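Local atomic coordinates of geranyltranstransferase (Legionella pneumophila subsp. pneumophila, PDB entry 3LOM), a protein that probably acts as a magnesium-dependent polyprenyl diphosphate synthase, condensing isoprenoid diphosphates into farnesyl or longer chains. Residues 93-98 against 162-167; 169-174 against 179-184; 158-163 against 190-195; 222-227 against 255-260. All coordinates share one frame; numbering follows the deposited sequence.

Interaction 1: residues 93-98 against 162-167; sequences PAMDND and SGQSLD
Q164 reaches out from its helix to touch both M95 and D96 in the loop 93-98. Its amide NE2 donates to D96 OD1, a weak bond at 3.4 Å with an N-H···O angle of 154°. The side chains meet from opposite directions, their amide and carboxylate planes 83° apart. The thioether of M95 lies against the same side chain, M95 SD being 3.9 Å from Q164 NE2 and 4.0 Å from Q164 CG. With CG anti to the backbone N (chi1 175°), the side chain of Q164 leaves the helix toward the loop, and the bend at chi2 then turns the amide so that NE2 faces D96.

D96 closes the DD-x4-D sequence that starts at D90 and D91, the first aspartate-rich motif of the trans-polyprenyl synthases, which in relatives gathers magnesium ions around the allylic diphosphate. In the next shell, the oxygen end of the amide has its own partner, since Q164 OE1 accepts from K188 NZ of helix 178-201, which also makes a long, weak ion pair with D167. Backbone bonding between D96 and D90 ties the loop to the end of helix 69-91, whose D90 also packs on M95, D96 and Q164. Farther out, the second subunit backs both segments: its L118 packs on M95 and its I38 on S165.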
loop_
_atom_site.group_PDB
_atom_site.type_symbol
_atom_site.label_atom_id
_atom_site.label_comp_id
_atom_site.label_asym_id
_atom_site.label_seq_id
_atom_site.Cartn_x
_atom_site.Cartn_y
_atom_site.Cartn_z
ATOM N N PRO A 93 -11.265 -0.458 -16.042
ATOM C CA PRO A 93 -11.934 -1.375 -16.986
ATOM C C PRO A 93 -11.691 -2.868 -16.752
ATOM O O PRO A 93 -12.541 -3.684 -17.109
ATOM C CB PRO A 93 -11.373 -0.947 -18.355
ATOM C CG PRO A 93 -11.064 0.494 -18.178
ATOM C CD PRO A 93 -10.510 0.585 -16.771
ATOM N N ALA A 94 -10.549 -3.206 -16.151
ATOM C CA ALA A 94 -10.225 -4.585 -15.763
ATOM C C ALA A 94 -11.118 -5.122 -14.647
ATOM O O ALA A 94 -11.230 -6.337 -14.474
ATOM C CB ALA A 94 -8.777 -4.681 -15.334
ATOM N N MET A 95 -11.732 -4.219 -13.883
ATOM C CA MET A 95 -12.561 -4.609 -12.749
ATOM C C MET A 95 -14.026 -4.196 -12.896
ATOM O O MET A 95 -14.747 -4.798 -13.684
ATOM C CB MET A 95 -11.945 -4.112 -11.439
ATOM C CG MET A 95 -10.573 -4.729 -11.163
ATOM S SD MET A 95 -10.185 -4.850 -9.417
ATOM C CE MET A 95 -8.458 -4.617 -9.574
ATOM N N ASP A 96 -14.482 -3.192 -12.149
ATOM C CA ASP A 96 -15.901 -2.802 -12.224
ATOM C C ASP A 96 -16.255 -2.013 -13.487
ATOM O O ASP A 96 -17.431 -1.927 -13.823
ATOM C CB ASP A 96 -16.364 -2.030 -10.983
ATOM C CG ASP A 96 -16.166 -2.802 -9.686
ATOM O OD1 ASP A 96 -16.118 -4.050 -9.716
ATOM O OD2 ASP A 96 -16.070 -2.146 -8.620
ATOM N N ASN A 97 -15.244 -1.450 -14.165
ATOM C CA ASN A 97 -15.411 -0.703 -15.435
ATOM C C ASN A 97 -16.410 0.469 -15.326
ATOM O O ASN A 97 -17.404 0.547 -16.062
ATOM C CB ASN A 97 -15.743 -1.671 -16.596
ATOM C CG ASN A 97 -15.726 -1.003 -17.978
ATOM O OD1 ASN A 97 -16.579 -1.295 -18.813
ATOM N ND2 ASN A 97 -14.763 -0.123 -18.222
ATOM N N ASP A 98 -16.148 1.368 -14.380
ATOM C CA ASP A 98 -17.019 2.522 -14.166
ATOM C C ASP A 98 -16.482 3.778 -14.856
ATOM O O ASP A 98 -15.396 4.264 -14.530
ATOM C CB ASP A 98 -17.244 2.756 -12.669
ATOM C CG ASP A 98 -18.015 1.619 -12.014
ATOM O OD1 ASP A 98 -18.863 1.008 -12.695
ATOM O OD2 ASP A 98 -17.774 1.330 -10.823
ATOM N N SER A 162 -8.719 -9.929 -1.246
ATOM C CA SER A 162 -9.403 -11.204 -1.507
ATOM C C SER A 162 -10.895 -10.968 -1.680
ATOM O O SER A 162 -11.526 -11.569 -2.554
ATOM C CB SER A 162 -9.150 -12.224 -0.398
ATOM O OG SER A 162 -7.846 -12.773 -0.514
ATOM N N GLY A 163 -11.443 -10.068 -0.866
ATOM C CA GLY A 163 -12.847 -9.663 -0.990
ATOM C C GLY A 163 -13.240 -9.187 -2.376
ATOM O O GLY A 163 -14.275 -9.590 -2.891
ATOM N N GLN A 164 -12.406 -8.341 -2.986
ATOM C CA GLN A 164 -12.703 -7.809 -4.316
ATOM C C GLN A 164 -12.458 -8.838 -5.426
ATOM O O GLN A 164 -13.256 -8.947 -6.359
ATOM C CB GLN A 164 -11.947 -6.488 -4.570
ATOM C CG GLN A 164 -12.075 -5.883 -6.006
ATOM C CD GLN A 164 -13.514 -5.547 -6.449
ATOM O OE1 GLN A 164 -14.471 -5.675 -5.690
ATOM N NE2 GLN A 164 -13.652 -5.103 -7.692
ATOM N N SER A 165 -11.368 -9.595 -5.305
ATOM C CA SER A 165 -11.073 -10.713 -6.215
ATOM C C SER A 165 -12.210 -11.735 -6.274
ATOM O O SER A 165 -12.618 -12.154 -7.363
ATOM C CB SER A 165 -9.763 -11.402 -5.813
ATOM O OG SER A 165 -9.526 -12.564 -6.596
ATOM N N LEU A 166 -12.738 -12.104 -5.107
ATOM C CA LEU A 166 -13.847 -13.060 -5.038
ATOM C C LEU A 166 -15.168 -12.427 -5.464
ATOM O O LEU A 166 -16.040 -13.116 -5.998
ATOM C CB LEU A 166 -13.973 -13.688 -3.642
ATOM C CG LEU A 166 -12.913 -14.713 -3.228
ATOM C CD1 LEU A 166 -12.951 -14.941 -1.732
ATOM C CD2 LEU A 166 -13.066 -16.034 -3.973
ATOM N N ASP A 167 -15.307 -11.119 -5.237
ATOM C CA ASP A 167 -16.472 -10.372 -5.714
ATOM C C ASP A 167 -16.549 -10.405 -7.245
ATOM O O ASP A 167 -17.623 -10.522 -7.813
ATOM C CB ASP A 167 -16.428 -8.926 -5.211
ATOM C CG ASP A 167 -17.711 -8.160 -5.485
ATOM O OD1 ASP A 167 -18.456 -7.895 -4.526
ATOM O OD2 ASP A 167 -17.970 -7.803 -6.650
#

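Interaction 2: residues 169-174 against 179-184; sequences SELAKS and EQLREI
L171 turns its CG away from the usual staggered positions (chi1 -101°), which swings CD1 across to I184, whose own chain is extended at chi2 (154°) and ends in the CD1 it presents. The two methyl groups, L171 CD1 and I184 CD1, meet at 3.8 Å, the two side chains running past one another in opposite senses, so that only their ends touch. L181, one turn earlier on the helix, adds a looser touch, with L171 CD1 and L181 CD1 4.2 Å apart. I184 CD1 also reaches E170 CB at 4.3 Å. The interface is thus a small apolar patch where the connection after helix 160-169 folds back on the early turns of helix 178-201, two successive helices of the all-alpha isoprenoid synthase fold.

Polar groups of the loop turn to one another instead. K173 NZ forms a salt bridge with E170 OE2 at 2.9 Å, approaching on the syn side but 31° out of the carboxylate plane and linking the two ends of the turn. Beyond the two segments, L181 packs on F257 and L260, while I184 also covers L166 and D167 of helix 160-169.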
loop_
_atom_site.group_PDB
_atom_site.type_symbol
_atom_site.label_atom_id
_atom_site.label_comp_id
_atom_site.label_asym_id
_atom_site.label_seq_id
_atom_site.Cartn_x
_atom_site.Cartn_y
_atom_site.Cartn_z
ATOM N N SER A 169 -14.770 -12.703 -9.378
ATOM C CA SER A 169 -14.764 -14.059 -9.938
ATOM C C SER A 169 -16.000 -14.897 -9.604
ATOM O O SER A 169 -16.531 -15.582 -10.482
ATOM C CB SER A 169 -13.477 -14.811 -9.573
ATOM O OG SER A 169 -13.374 -15.018 -8.174
ATOM N N GLU A 170 -16.467 -14.837 -8.354
ATOM C CA GLU A 170 -17.559 -15.727 -7.913
ATOM C C GLU A 170 -18.968 -15.210 -8.165
ATOM O O GLU A 170 -19.854 -15.999 -8.495
ATOM C CB GLU A 170 -17.428 -16.124 -6.434
ATOM C CG GLU A 170 -16.082 -16.691 -6.038
ATOM C CD GLU A 170 -15.565 -17.733 -7.012
ATOM O OE1 GLU A 170 -14.493 -17.498 -7.616
ATOM O OE2 GLU A 170 -16.229 -18.779 -7.178
ATOM N N LEU A 171 -19.180 -13.903 -8.008
ATOM C CA LEU A 171 -20.526 -13.312 -8.110
ATOM C C LEU A 171 -21.118 -13.358 -9.519
ATOM O O LEU A 171 -22.328 -13.185 -9.691
ATOM C CB LEU A 171 -20.548 -11.878 -7.567
ATOM C CG LEU A 171 -21.087 -11.588 -6.158
ATOM C CD1 LEU A 171 -20.546 -12.541 -5.098
ATOM C CD2 LEU A 171 -20.803 -10.143 -5.766
ATOM N N ALA A 172 -20.252 -13.586 -10.509
ATOM C CA ALA A 172 -20.649 -13.834 -11.892
ATOM C C ALA A 172 -21.559 -15.065 -12.001
ATOM O O ALA A 172 -22.562 -15.045 -12.721
ATOM C CB ALA A 172 -19.408 -14.000 -12.770
ATOM N N LYS A 173 -21.201 -16.121 -11.272
ATOM C CA LYS A 173 -22.011 -17.335 -11.162
ATOM C C LYS A 173 -23.218 -17.072 -10.261
ATOM O O LYS A 173 -23.159 -16.223 -9.371
ATOM C CB LYS A 173 -21.175 -18.479 -10.579
ATOM C CG LYS A 173 -19.783 -18.625 -11.184
ATOM C CD LYS A 173 -18.856 -19.388 -10.251
ATOM C CE LYS A 173 -17.413 -19.315 -10.731
ATOM N NZ LYS A 173 -16.489 -20.034 -9.813
ATOM N N SER A 174 -24.307 -17.797 -10.498
ATOM C CA SER A 174 -25.522 -17.656 -9.690
ATOM C C SER A 174 -25.677 -18.810 -8.691
ATOM O O SER A 174 -26.758 -19.032 -8.136
ATOM C CB SER A 174 -26.760 -17.528 -10.590
ATOM O OG SER A 174 -26.897 -18.646 -11.451
ATOM N N GLU A 179 -24.245 -17.711 2.549
ATOM C CA GLU A 179 -23.021 -17.817 3.344
ATOM C C GLU A 179 -21.819 -17.183 2.640
ATOM O O GLU A 179 -21.124 -16.356 3.230
ATOM C CB GLU A 179 -22.726 -19.289 3.664
ATOM C CG GLU A 179 -21.795 -19.509 4.853
ATOM C CD GLU A 179 -22.537 -19.545 6.182
ATOM O OE1 GLU A 179 -23.232 -20.549 6.451
ATOM O OE2 GLU A 179 -22.417 -18.576 6.963
ATOM N N GLN A 180 -21.594 -17.575 1.384
ATOM C CA GLN A 180 -20.475 -17.079 0.577
ATOM C C GLN A 180 -20.591 -15.581 0.311
ATOM O O GLN A 180 -19.605 -14.851 0.419
ATOM C CB GLN A 180 -20.400 -17.822 -0.756
ATOM C CG GLN A 180 -19.959 -19.267 -0.658
ATOM C CD GLN A 180 -20.420 -20.092 -1.845
ATOM O OE1 GLN A 180 -21.579 -20.015 -2.259
ATOM N NE2 GLN A 180 -19.513 -20.896 -2.394
ATOM N N LEU A 181 -21.806 -15.146 -0.024
ATOM C CA LEU A 181 -22.131 -13.742 -0.246
ATOM C C LEU A 181 -21.830 -12.883 0.985
ATOM O O LEU A 181 -21.293 -11.782 0.859
ATOM C CB LEU A 181 -23.602 -13.600 -0.646
ATOM C CG LEU A 181 -24.153 -12.215 -0.992
ATOM C CD1 LEU A 181 -23.577 -11.700 -2.301
ATOM C CD2 LEU A 181 -25.667 -12.273 -1.065
ATOM N N ARG A 182 -22.160 -13.399 2.165
ATOM C CA ARG A 182 -21.883 -12.701 3.417
ATOM C C ARG A 182 -20.385 -12.616 3.705
ATOM O O ARG A 182 -19.910 -11.620 4.254
ATOM C CB ARG A 182 -22.622 -13.367 4.580
ATOM C CG ARG A 182 -24.088 -12.971 4.674
ATOM C CD ARG A 182 -24.844 -13.853 5.658
ATOM N NE ARG A 182 -25.872 -13.102 6.383
ATOM C CZ ARG A 182 -25.645 -12.368 7.475
ATOM N NH1 ARG A 182 -26.649 -11.726 8.059
ATOM N NH2 ARG A 182 -24.419 -12.272 7.993
ATOM N N GLU A 183 -19.647 -13.653 3.318
ATOM C CA GLU A 183 -18.202 -13.697 3.523
ATOM C C GLU A 183 -17.452 -12.740 2.585
ATOM O O GLU A 183 -16.563 -12.010 3.026
ATOM C CB GLU A 183 -17.687 -15.144 3.388
ATOM C CG GLU A 183 -16.165 -15.334 3.502
ATOM C CD GLU A 183 -15.586 -14.942 4.866
ATOM O OE1 GLU A 183 -14.369 -14.646 4.919
ATOM O OE2 GLU A 183 -16.325 -14.932 5.880
ATOM N N ILE A 184 -17.828 -12.754 1.306
ATOM C CA ILE A 184 -17.262 -11.875 0.285
ATOM C C ILE A 184 -17.372 -10.385 0.659
ATOM O O ILE A 184 -16.374 -9.656 0.595
ATOM C CB ILE A 184 -17.878 -12.179 -1.111
ATOM C CG1 ILE A 184 -17.299 -13.492 -1.656
ATOM C CG2 ILE A 184 -17.599 -11.051 -2.092
ATOM C CD1 ILE A 184 -18.194 -14.225 -2.639
#

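Interaction 3: residues 158-163 against 190-195; sequences SGMVSG and GKLILA
M160 and L192 make the close apolar part of this contact, the methyl CE of M160 lying 3.9 Å from L192 CD2 where the two side chains run at a slant to each other. M160 keeps CG anti to its backbone N (chi1 160°) and extends on before bending at chi3 (-94°), a turn that brings CE round to the leucine. Both residues are buried. L192 also packs on L79, T82 and H83 of helix 69-91 and on L151 of helix 141-155, whereas M160 also packs on S86.

On the other side the contact is looser and more open. K191 NZ bonds weakly to S158 O at 3.5 Å, its chain bent at chi2 and chi4 to reach the carbonyl. On the way the methylenes of K191 pass G159, the N-cap residue of helix 160-169, with K191 CG 4.8 Å from G159 CA. The hydroxyl of S158 is used across the dimer, where S158 OG is hydrogen-bonded to I32 O of the second subunit.

The contact joins the start of helix 160-169 to the middle of helix 178-201. Its two halves share the buried surface about equally: the methyl pair gives the close, buried packing, while the lysine side adds a comparable area through its methylenes and a long, weak polar link that probably contributes little directional hold.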
loop_
_atom_site.group_PDB
_atom_site.type_symbol
_atom_site.label_atom_id
_atom_site.label_comp_id
_atom_site.label_asym_id
_atom_site.label_seq_id
_atom_site.Cartn_x
_atom_site.Cartn_y
_atom_site.Cartn_z
ATOM N N SER A 158 -5.680 -10.801 3.226
ATOM C CA SER A 158 -6.531 -11.507 4.179
ATOM C C SER A 158 -7.892 -10.839 4.300
ATOM O O SER A 158 -8.776 -11.346 4.987
ATOM C CB SER A 158 -5.861 -11.590 5.557
ATOM O OG SER A 158 -4.551 -12.140 5.467
ATOM N N GLY A 159 -8.058 -9.699 3.628
ATOM C CA GLY A 159 -9.284 -8.906 3.734
ATOM C C GLY A 159 -9.779 -8.365 2.406
ATOM O O GLY A 159 -10.298 -9.129 1.577
ATOM N N MET A 160 -9.614 -7.048 2.219
ATOM C CA MET A 160 -10.172 -6.289 1.082
ATOM C C MET A 160 -9.801 -6.851 -0.292
ATOM O O MET A 160 -10.672 -7.019 -1.151
ATOM C CB MET A 160 -9.814 -4.785 1.224
ATOM C CG MET A 160 -9.872 -3.894 -0.038
ATOM S SD MET A 160 -9.697 -2.106 0.310
ATOM C CE MET A 160 -11.383 -1.708 0.426
ATOM N N VAL A 161 -8.520 -7.173 -0.475
ATOM C CA VAL A 161 -8.005 -7.635 -1.766
ATOM C C VAL A 161 -8.599 -8.992 -2.197
ATOM O O VAL A 161 -8.963 -9.169 -3.373
ATOM C CB VAL A 161 -6.445 -7.628 -1.773
ATOM C CG1 VAL A 161 -5.875 -8.527 -2.862
ATOM C CG2 VAL A 161 -5.926 -6.173 -1.923
ATOM N N SER A 162 -8.719 -9.929 -1.246
ATOM C CA SER A 162 -9.403 -11.204 -1.507
ATOM C C SER A 162 -10.895 -10.968 -1.680
ATOM O O SER A 162 -11.526 -11.569 -2.554
ATOM C CB SER A 162 -9.150 -12.224 -0.398
ATOM O OG SER A 162 -7.846 -12.773 -0.514
ATOM N N GLY A 163 -11.443 -10.068 -0.866
ATOM C CA GLY A 163 -12.847 -9.663 -0.990
ATOM C C GLY A 163 -13.240 -9.187 -2.376
ATOM O O GLY A 163 -14.275 -9.590 -2.891
ATOM N N GLY A 190 -16.578 -5.077 4.847
ATOM C CA GLY A 190 -16.863 -5.282 6.264
ATOM C C GLY A 190 -15.700 -4.977 7.184
ATOM O O GLY A 190 -15.854 -4.259 8.184
ATOM N N LYS A 191 -14.535 -5.510 6.825
ATOM C CA LYS A 191 -13.297 -5.348 7.598
ATOM C C LYS A 191 -12.779 -3.909 7.646
ATOM O O LYS A 191 -12.208 -3.493 8.662
ATOM C CB LYS A 191 -12.197 -6.255 7.040
ATOM C CG LYS A 191 -12.511 -7.740 7.114
ATOM C CD LYS A 191 -11.587 -8.475 8.050
ATOM C CE LYS A 191 -11.629 -9.962 7.754
ATOM N NZ LYS A 191 -10.313 -10.596 8.024
ATOM N N LEU A 192 -12.961 -3.163 6.552
ATOM C CA LEU A 192 -12.506 -1.771 6.504
ATOM C C LEU A 192 -13.404 -0.869 7.349
ATOM O O LEU A 192 -12.904 -0.033 8.090
ATOM C CB LEU A 192 -12.392 -1.247 5.066
ATOM C CG LEU A 192 -11.502 -0.008 4.889
ATOM C CD1 LEU A 192 -10.033 -0.348 5.157
ATOM C CD2 LEU A 192 -11.677 0.626 3.507
ATOM N N ILE A 193 -14.720 -1.050 7.233
ATOM C CA ILE A 193 -15.692 -0.386 8.113
ATOM C C ILE A 193 -15.445 -0.709 9.594
ATOM O O ILE A 193 -15.499 0.186 10.447
ATOM C CB ILE A 193 -17.142 -0.698 7.691
ATOM C CG1 ILE A 193 -17.456 0.049 6.390
ATOM C CG2 ILE A 193 -18.133 -0.301 8.782
ATOM C CD1 ILE A 193 -18.614 -0.506 5.591
ATOM N N LEU A 194 -15.132 -1.974 9.875
ATOM C CA LEU A 194 -14.786 -2.426 11.223
ATOM C C LEU A 194 -13.501 -1.764 11.723
ATOM O O LEU A 194 -13.393 -1.426 12.907
ATOM C CB LEU A 194 -14.635 -3.950 11.239
ATOM C CG LEU A 194 -15.048 -4.777 12.457
ATOM C CD1 LEU A 194 -16.417 -4.360 12.990
ATOM C CD2 LEU A 194 -15.043 -6.261 12.082
ATOM N N ALA A 195 -12.545 -1.568 10.811
ATOM C CA ALA A 195 -11.288 -0.871 11.113
ATOM C C ALA A 195 -11.453 0.558 11.677
ATOM O O ALA A 195 -10.596 1.013 12.430
ATOM C CB ALA A 195 -10.375 -0.869 9.902
#

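Interaction 4: residues 222-227 against 255-260; sequences IGLVFQ and TTFATL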
loop_
_atom_site.group_PDB
_atom_site.type_symbol
_atom_site.label_atom_id
_atom_site.label_comp_id
_atom_site.label_asym_id
_atom_site.label_seq_id
_atom_site.Cartn_x
_atom_site.Cartn_y
_atom_site.Cartn_z
ATOM N N ILE A 222 -23.414 -2.595 10.752
ATOM C CA ILE A 222 -23.486 -1.411 9.893
ATOM C C ILE A 222 -22.831 -1.651 8.513
ATOM O O ILE A 222 -23.388 -1.268 7.486
ATOM C CB ILE A 222 -23.008 -0.115 10.639
ATOM C CG1 ILE A 222 -23.831 1.100 10.214
ATOM C CG2 ILE A 222 -21.493 0.114 10.558
ATOM C CD1 ILE A 222 -25.120 1.243 10.980
ATOM N N GLY A 223 -21.691 -2.347 8.506
ATOM C CA GLY A 223 -20.992 -2.715 7.274
ATOM C C GLY A 223 -21.744 -3.714 6.417
ATOM O O GLY A 223 -21.641 -3.700 5.186
ATOM N N LEU A 224 -22.505 -4.580 7.077
ATOM C CA LEU A 224 -23.355 -5.551 6.409
ATOM C C LEU A 224 -24.586 -4.878 5.811
ATOM O O LEU A 224 -24.891 -5.069 4.631
ATOM C CB LEU A 224 -23.765 -6.640 7.404
ATOM C CG LEU A 224 -24.786 -7.716 7.042
ATOM C CD1 LEU A 224 -24.379 -8.522 5.810
ATOM C CD2 LEU A 224 -24.988 -8.630 8.240
ATOM N N VAL A 225 -25.274 -4.079 6.621
ATOM C CA VAL A 225 -26.539 -3.454 6.209
ATOM C C VAL A 225 -26.406 -2.409 5.077
ATOM O O VAL A 225 -27.346 -2.226 4.300
ATOM C CB VAL A 225 -27.343 -2.911 7.438
ATOM C CG1 VAL A 225 -26.839 -1.543 7.886
ATOM C CG2 VAL A 225 -28.838 -2.897 7.156
ATOM N N PHE A 226 -25.244 -1.752 4.972
ATOM C CA PHE A 226 -24.976 -0.814 3.865
ATOM C C PHE A 226 -25.048 -1.537 2.523
ATOM O O PHE A 226 -25.644 -1.040 1.562
ATOM C CB PHE A 226 -23.600 -0.151 3.998
ATOM C CG PHE A 226 -23.507 0.873 5.096
ATOM C CD1 PHE A 226 -24.649 1.477 5.625
ATOM C CD2 PHE A 226 -22.262 1.256 5.585
ATOM C CE1 PHE A 226 -24.546 2.423 6.638
ATOM C CE2 PHE A 226 -22.148 2.202 6.593
ATOM C CZ PHE A 226 -23.290 2.790 7.118
ATOM N N GLN A 227 -24.452 -2.726 2.489
ATOM C CA GLN A 227 -24.444 -3.583 1.310
ATOM C C GLN A 227 -25.812 -4.181 0.993
ATOM O O GLN A 227 -26.151 -4.374 -0.180
ATOM C CB GLN A 227 -23.409 -4.689 1.491
ATOM C CG GLN A 227 -22.977 -5.313 0.201
ATOM C CD GLN A 227 -22.353 -4.322 -0.770
ATOM O OE1 GLN A 227 -21.536 -3.480 -0.386
ATOM N NE2 GLN A 227 -22.742 -4.421 -2.036
ATOM N N THR A 255 -25.688 -12.523 -8.556
ATOM C CA THR A 255 -26.256 -12.760 -7.225
ATOM C C THR A 255 -26.016 -11.599 -6.260
ATOM O O THR A 255 -24.884 -11.148 -6.074
ATOM C CB THR A 255 -25.776 -14.096 -6.600
ATOM O OG1 THR A 255 -26.031 -14.085 -5.189
ATOM C CG2 THR A 255 -24.293 -14.310 -6.843
ATOM N N THR A 256 -27.104 -11.111 -5.671
ATOM C CA THR A 256 -27.068 -10.048 -4.671
ATOM C C THR A 256 -27.946 -10.451 -3.488
ATOM O O THR A 256 -28.619 -11.490 -3.531
ATOM C CB THR A 256 -27.610 -8.709 -5.233
ATOM O OG1 THR A 256 -28.945 -8.895 -5.720
ATOM C CG2 THR A 256 -26.727 -8.165 -6.353
ATOM N N PHE A 257 -27.959 -9.619 -2.446
ATOM C CA PHE A 257 -28.927 -9.763 -1.358
ATOM C C PHE A 257 -30.356 -9.628 -1.887
ATOM O O PHE A 257 -31.290 -10.188 -1.316
ATOM C CB PHE A 257 -28.676 -8.733 -0.249
ATOM C CG PHE A 257 -27.501 -9.062 0.641
ATOM C CD1 PHE A 257 -27.580 -10.097 1.569
ATOM C CD2 PHE A 257 -26.323 -8.328 0.561
ATOM C CE1 PHE A 257 -26.496 -10.404 2.396
ATOM C CE2 PHE A 257 -25.234 -8.625 1.384
ATOM C CZ PHE A 257 -25.321 -9.667 2.302
ATOM N N ALA A 258 -30.503 -8.903 -2.995
ATOM C CA ALA A 258 -31.796 -8.672 -3.630
ATOM C C ALA A 258 -32.223 -9.785 -4.584
ATOM O O ALA A 258 -33.312 -9.725 -5.160
ATOM C CB ALA A 258 -31.798 -7.333 -4.347
ATOM N N THR A 259 -31.368 -10.786 -4.765
ATOM C CA THR A 259 -31.739 -11.969 -5.538
ATOM C C THR A 259 -31.958 -13.151 -4.601
ATOM O O THR A 259 -32.664 -14.106 -4.940
ATOM C CB THR A 259 -30.675 -12.346 -6.597
ATOM O OG1 THR A 259 -29.417 -12.588 -5.953
ATOM C CG2 THR A 259 -30.521 -11.241 -7.643
ATOM N N LEU A 260 -31.349 -13.072 -3.420
ATOM C CA LEU A 260 -31.439 -14.131 -2.423
ATOM C C LEU A 260 -32.543 -13.875 -1.402
ATOM O O LEU A 260 -33.155 -14.817 -0.908
ATOM C CB LEU A 260 -30.086 -14.349 -1.741
ATOM C CG LEU A 260 -29.226 -15.518 -2.243
ATOM C CD1 LEU A 260 -29.195 -15.678 -3.773
ATOM C CD2 LEU A 260 -27.821 -15.383 -1.707
#
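The ring of F257 meets a backbone carbonyl as well as side chains of helix 209-236: Q227 O lies 4.0 Å from F257 CD2, an approach to the ring that is oblique. The ring spans two successive turns of the helix. At its far end L224 CD1 touches F257 CZ at 3.8 Å, and between these points Q227 CG lies 4.2 Å from F257 CE2. L224 and Q227 each cross the phenylalanine side chain at about a right angle, and the Q227 amide plane is tilted 38° from the ring. In Q227 the CG is anti to the backbone N, and the bend at chi2 keeps the methylenes, rather than the amide, against the ring.

The short helix 257-260 that carries F257 starts in a capping box. T256 N donates to T259 OG1 at 2.8 Å, a fairly straight bond of 160°, while T256 OG1 accepts from A258 N in a weak one of 3.1 Å. T256 O accepts from both T259 N and L260 N. The backbone of F257 is tied to helix 209-236 by F257 N donating to D231 OD2, while its side chain also packs on M228.

F226, Q227 and D231 belong to the FQxxDDxxD signature, the second aspartate-rich motif of polyprenyl synthases, which in relatives binds magnesium ions; F257 thus packs where helix 209-236 leads into that motif.

Overall arrangement
Interactions 1 and 3 share helix 160-169, with S162 and G163 in both, and each also touches the second subunit; interactions 2 and 3 both use helix 178-201. Interaction 3 lies nearest the chain centre, about 10 Å between centres, yet like 1 and 4 is partly buried; only interaction 2, about 21 Å out, is a buried contact, purely apolar across its segments. Interaction 1 combines methionine packing with a weak amide-carboxylate bond, interaction 3 methyl packing with a weak lysine-carbonyl bond. Interaction 4 packs a phenylalanine ring on aliphatic groups and a backbone carbonyl. Interaction 2 touches all three others, and I193 joins interaction 3 directly to interaction 4.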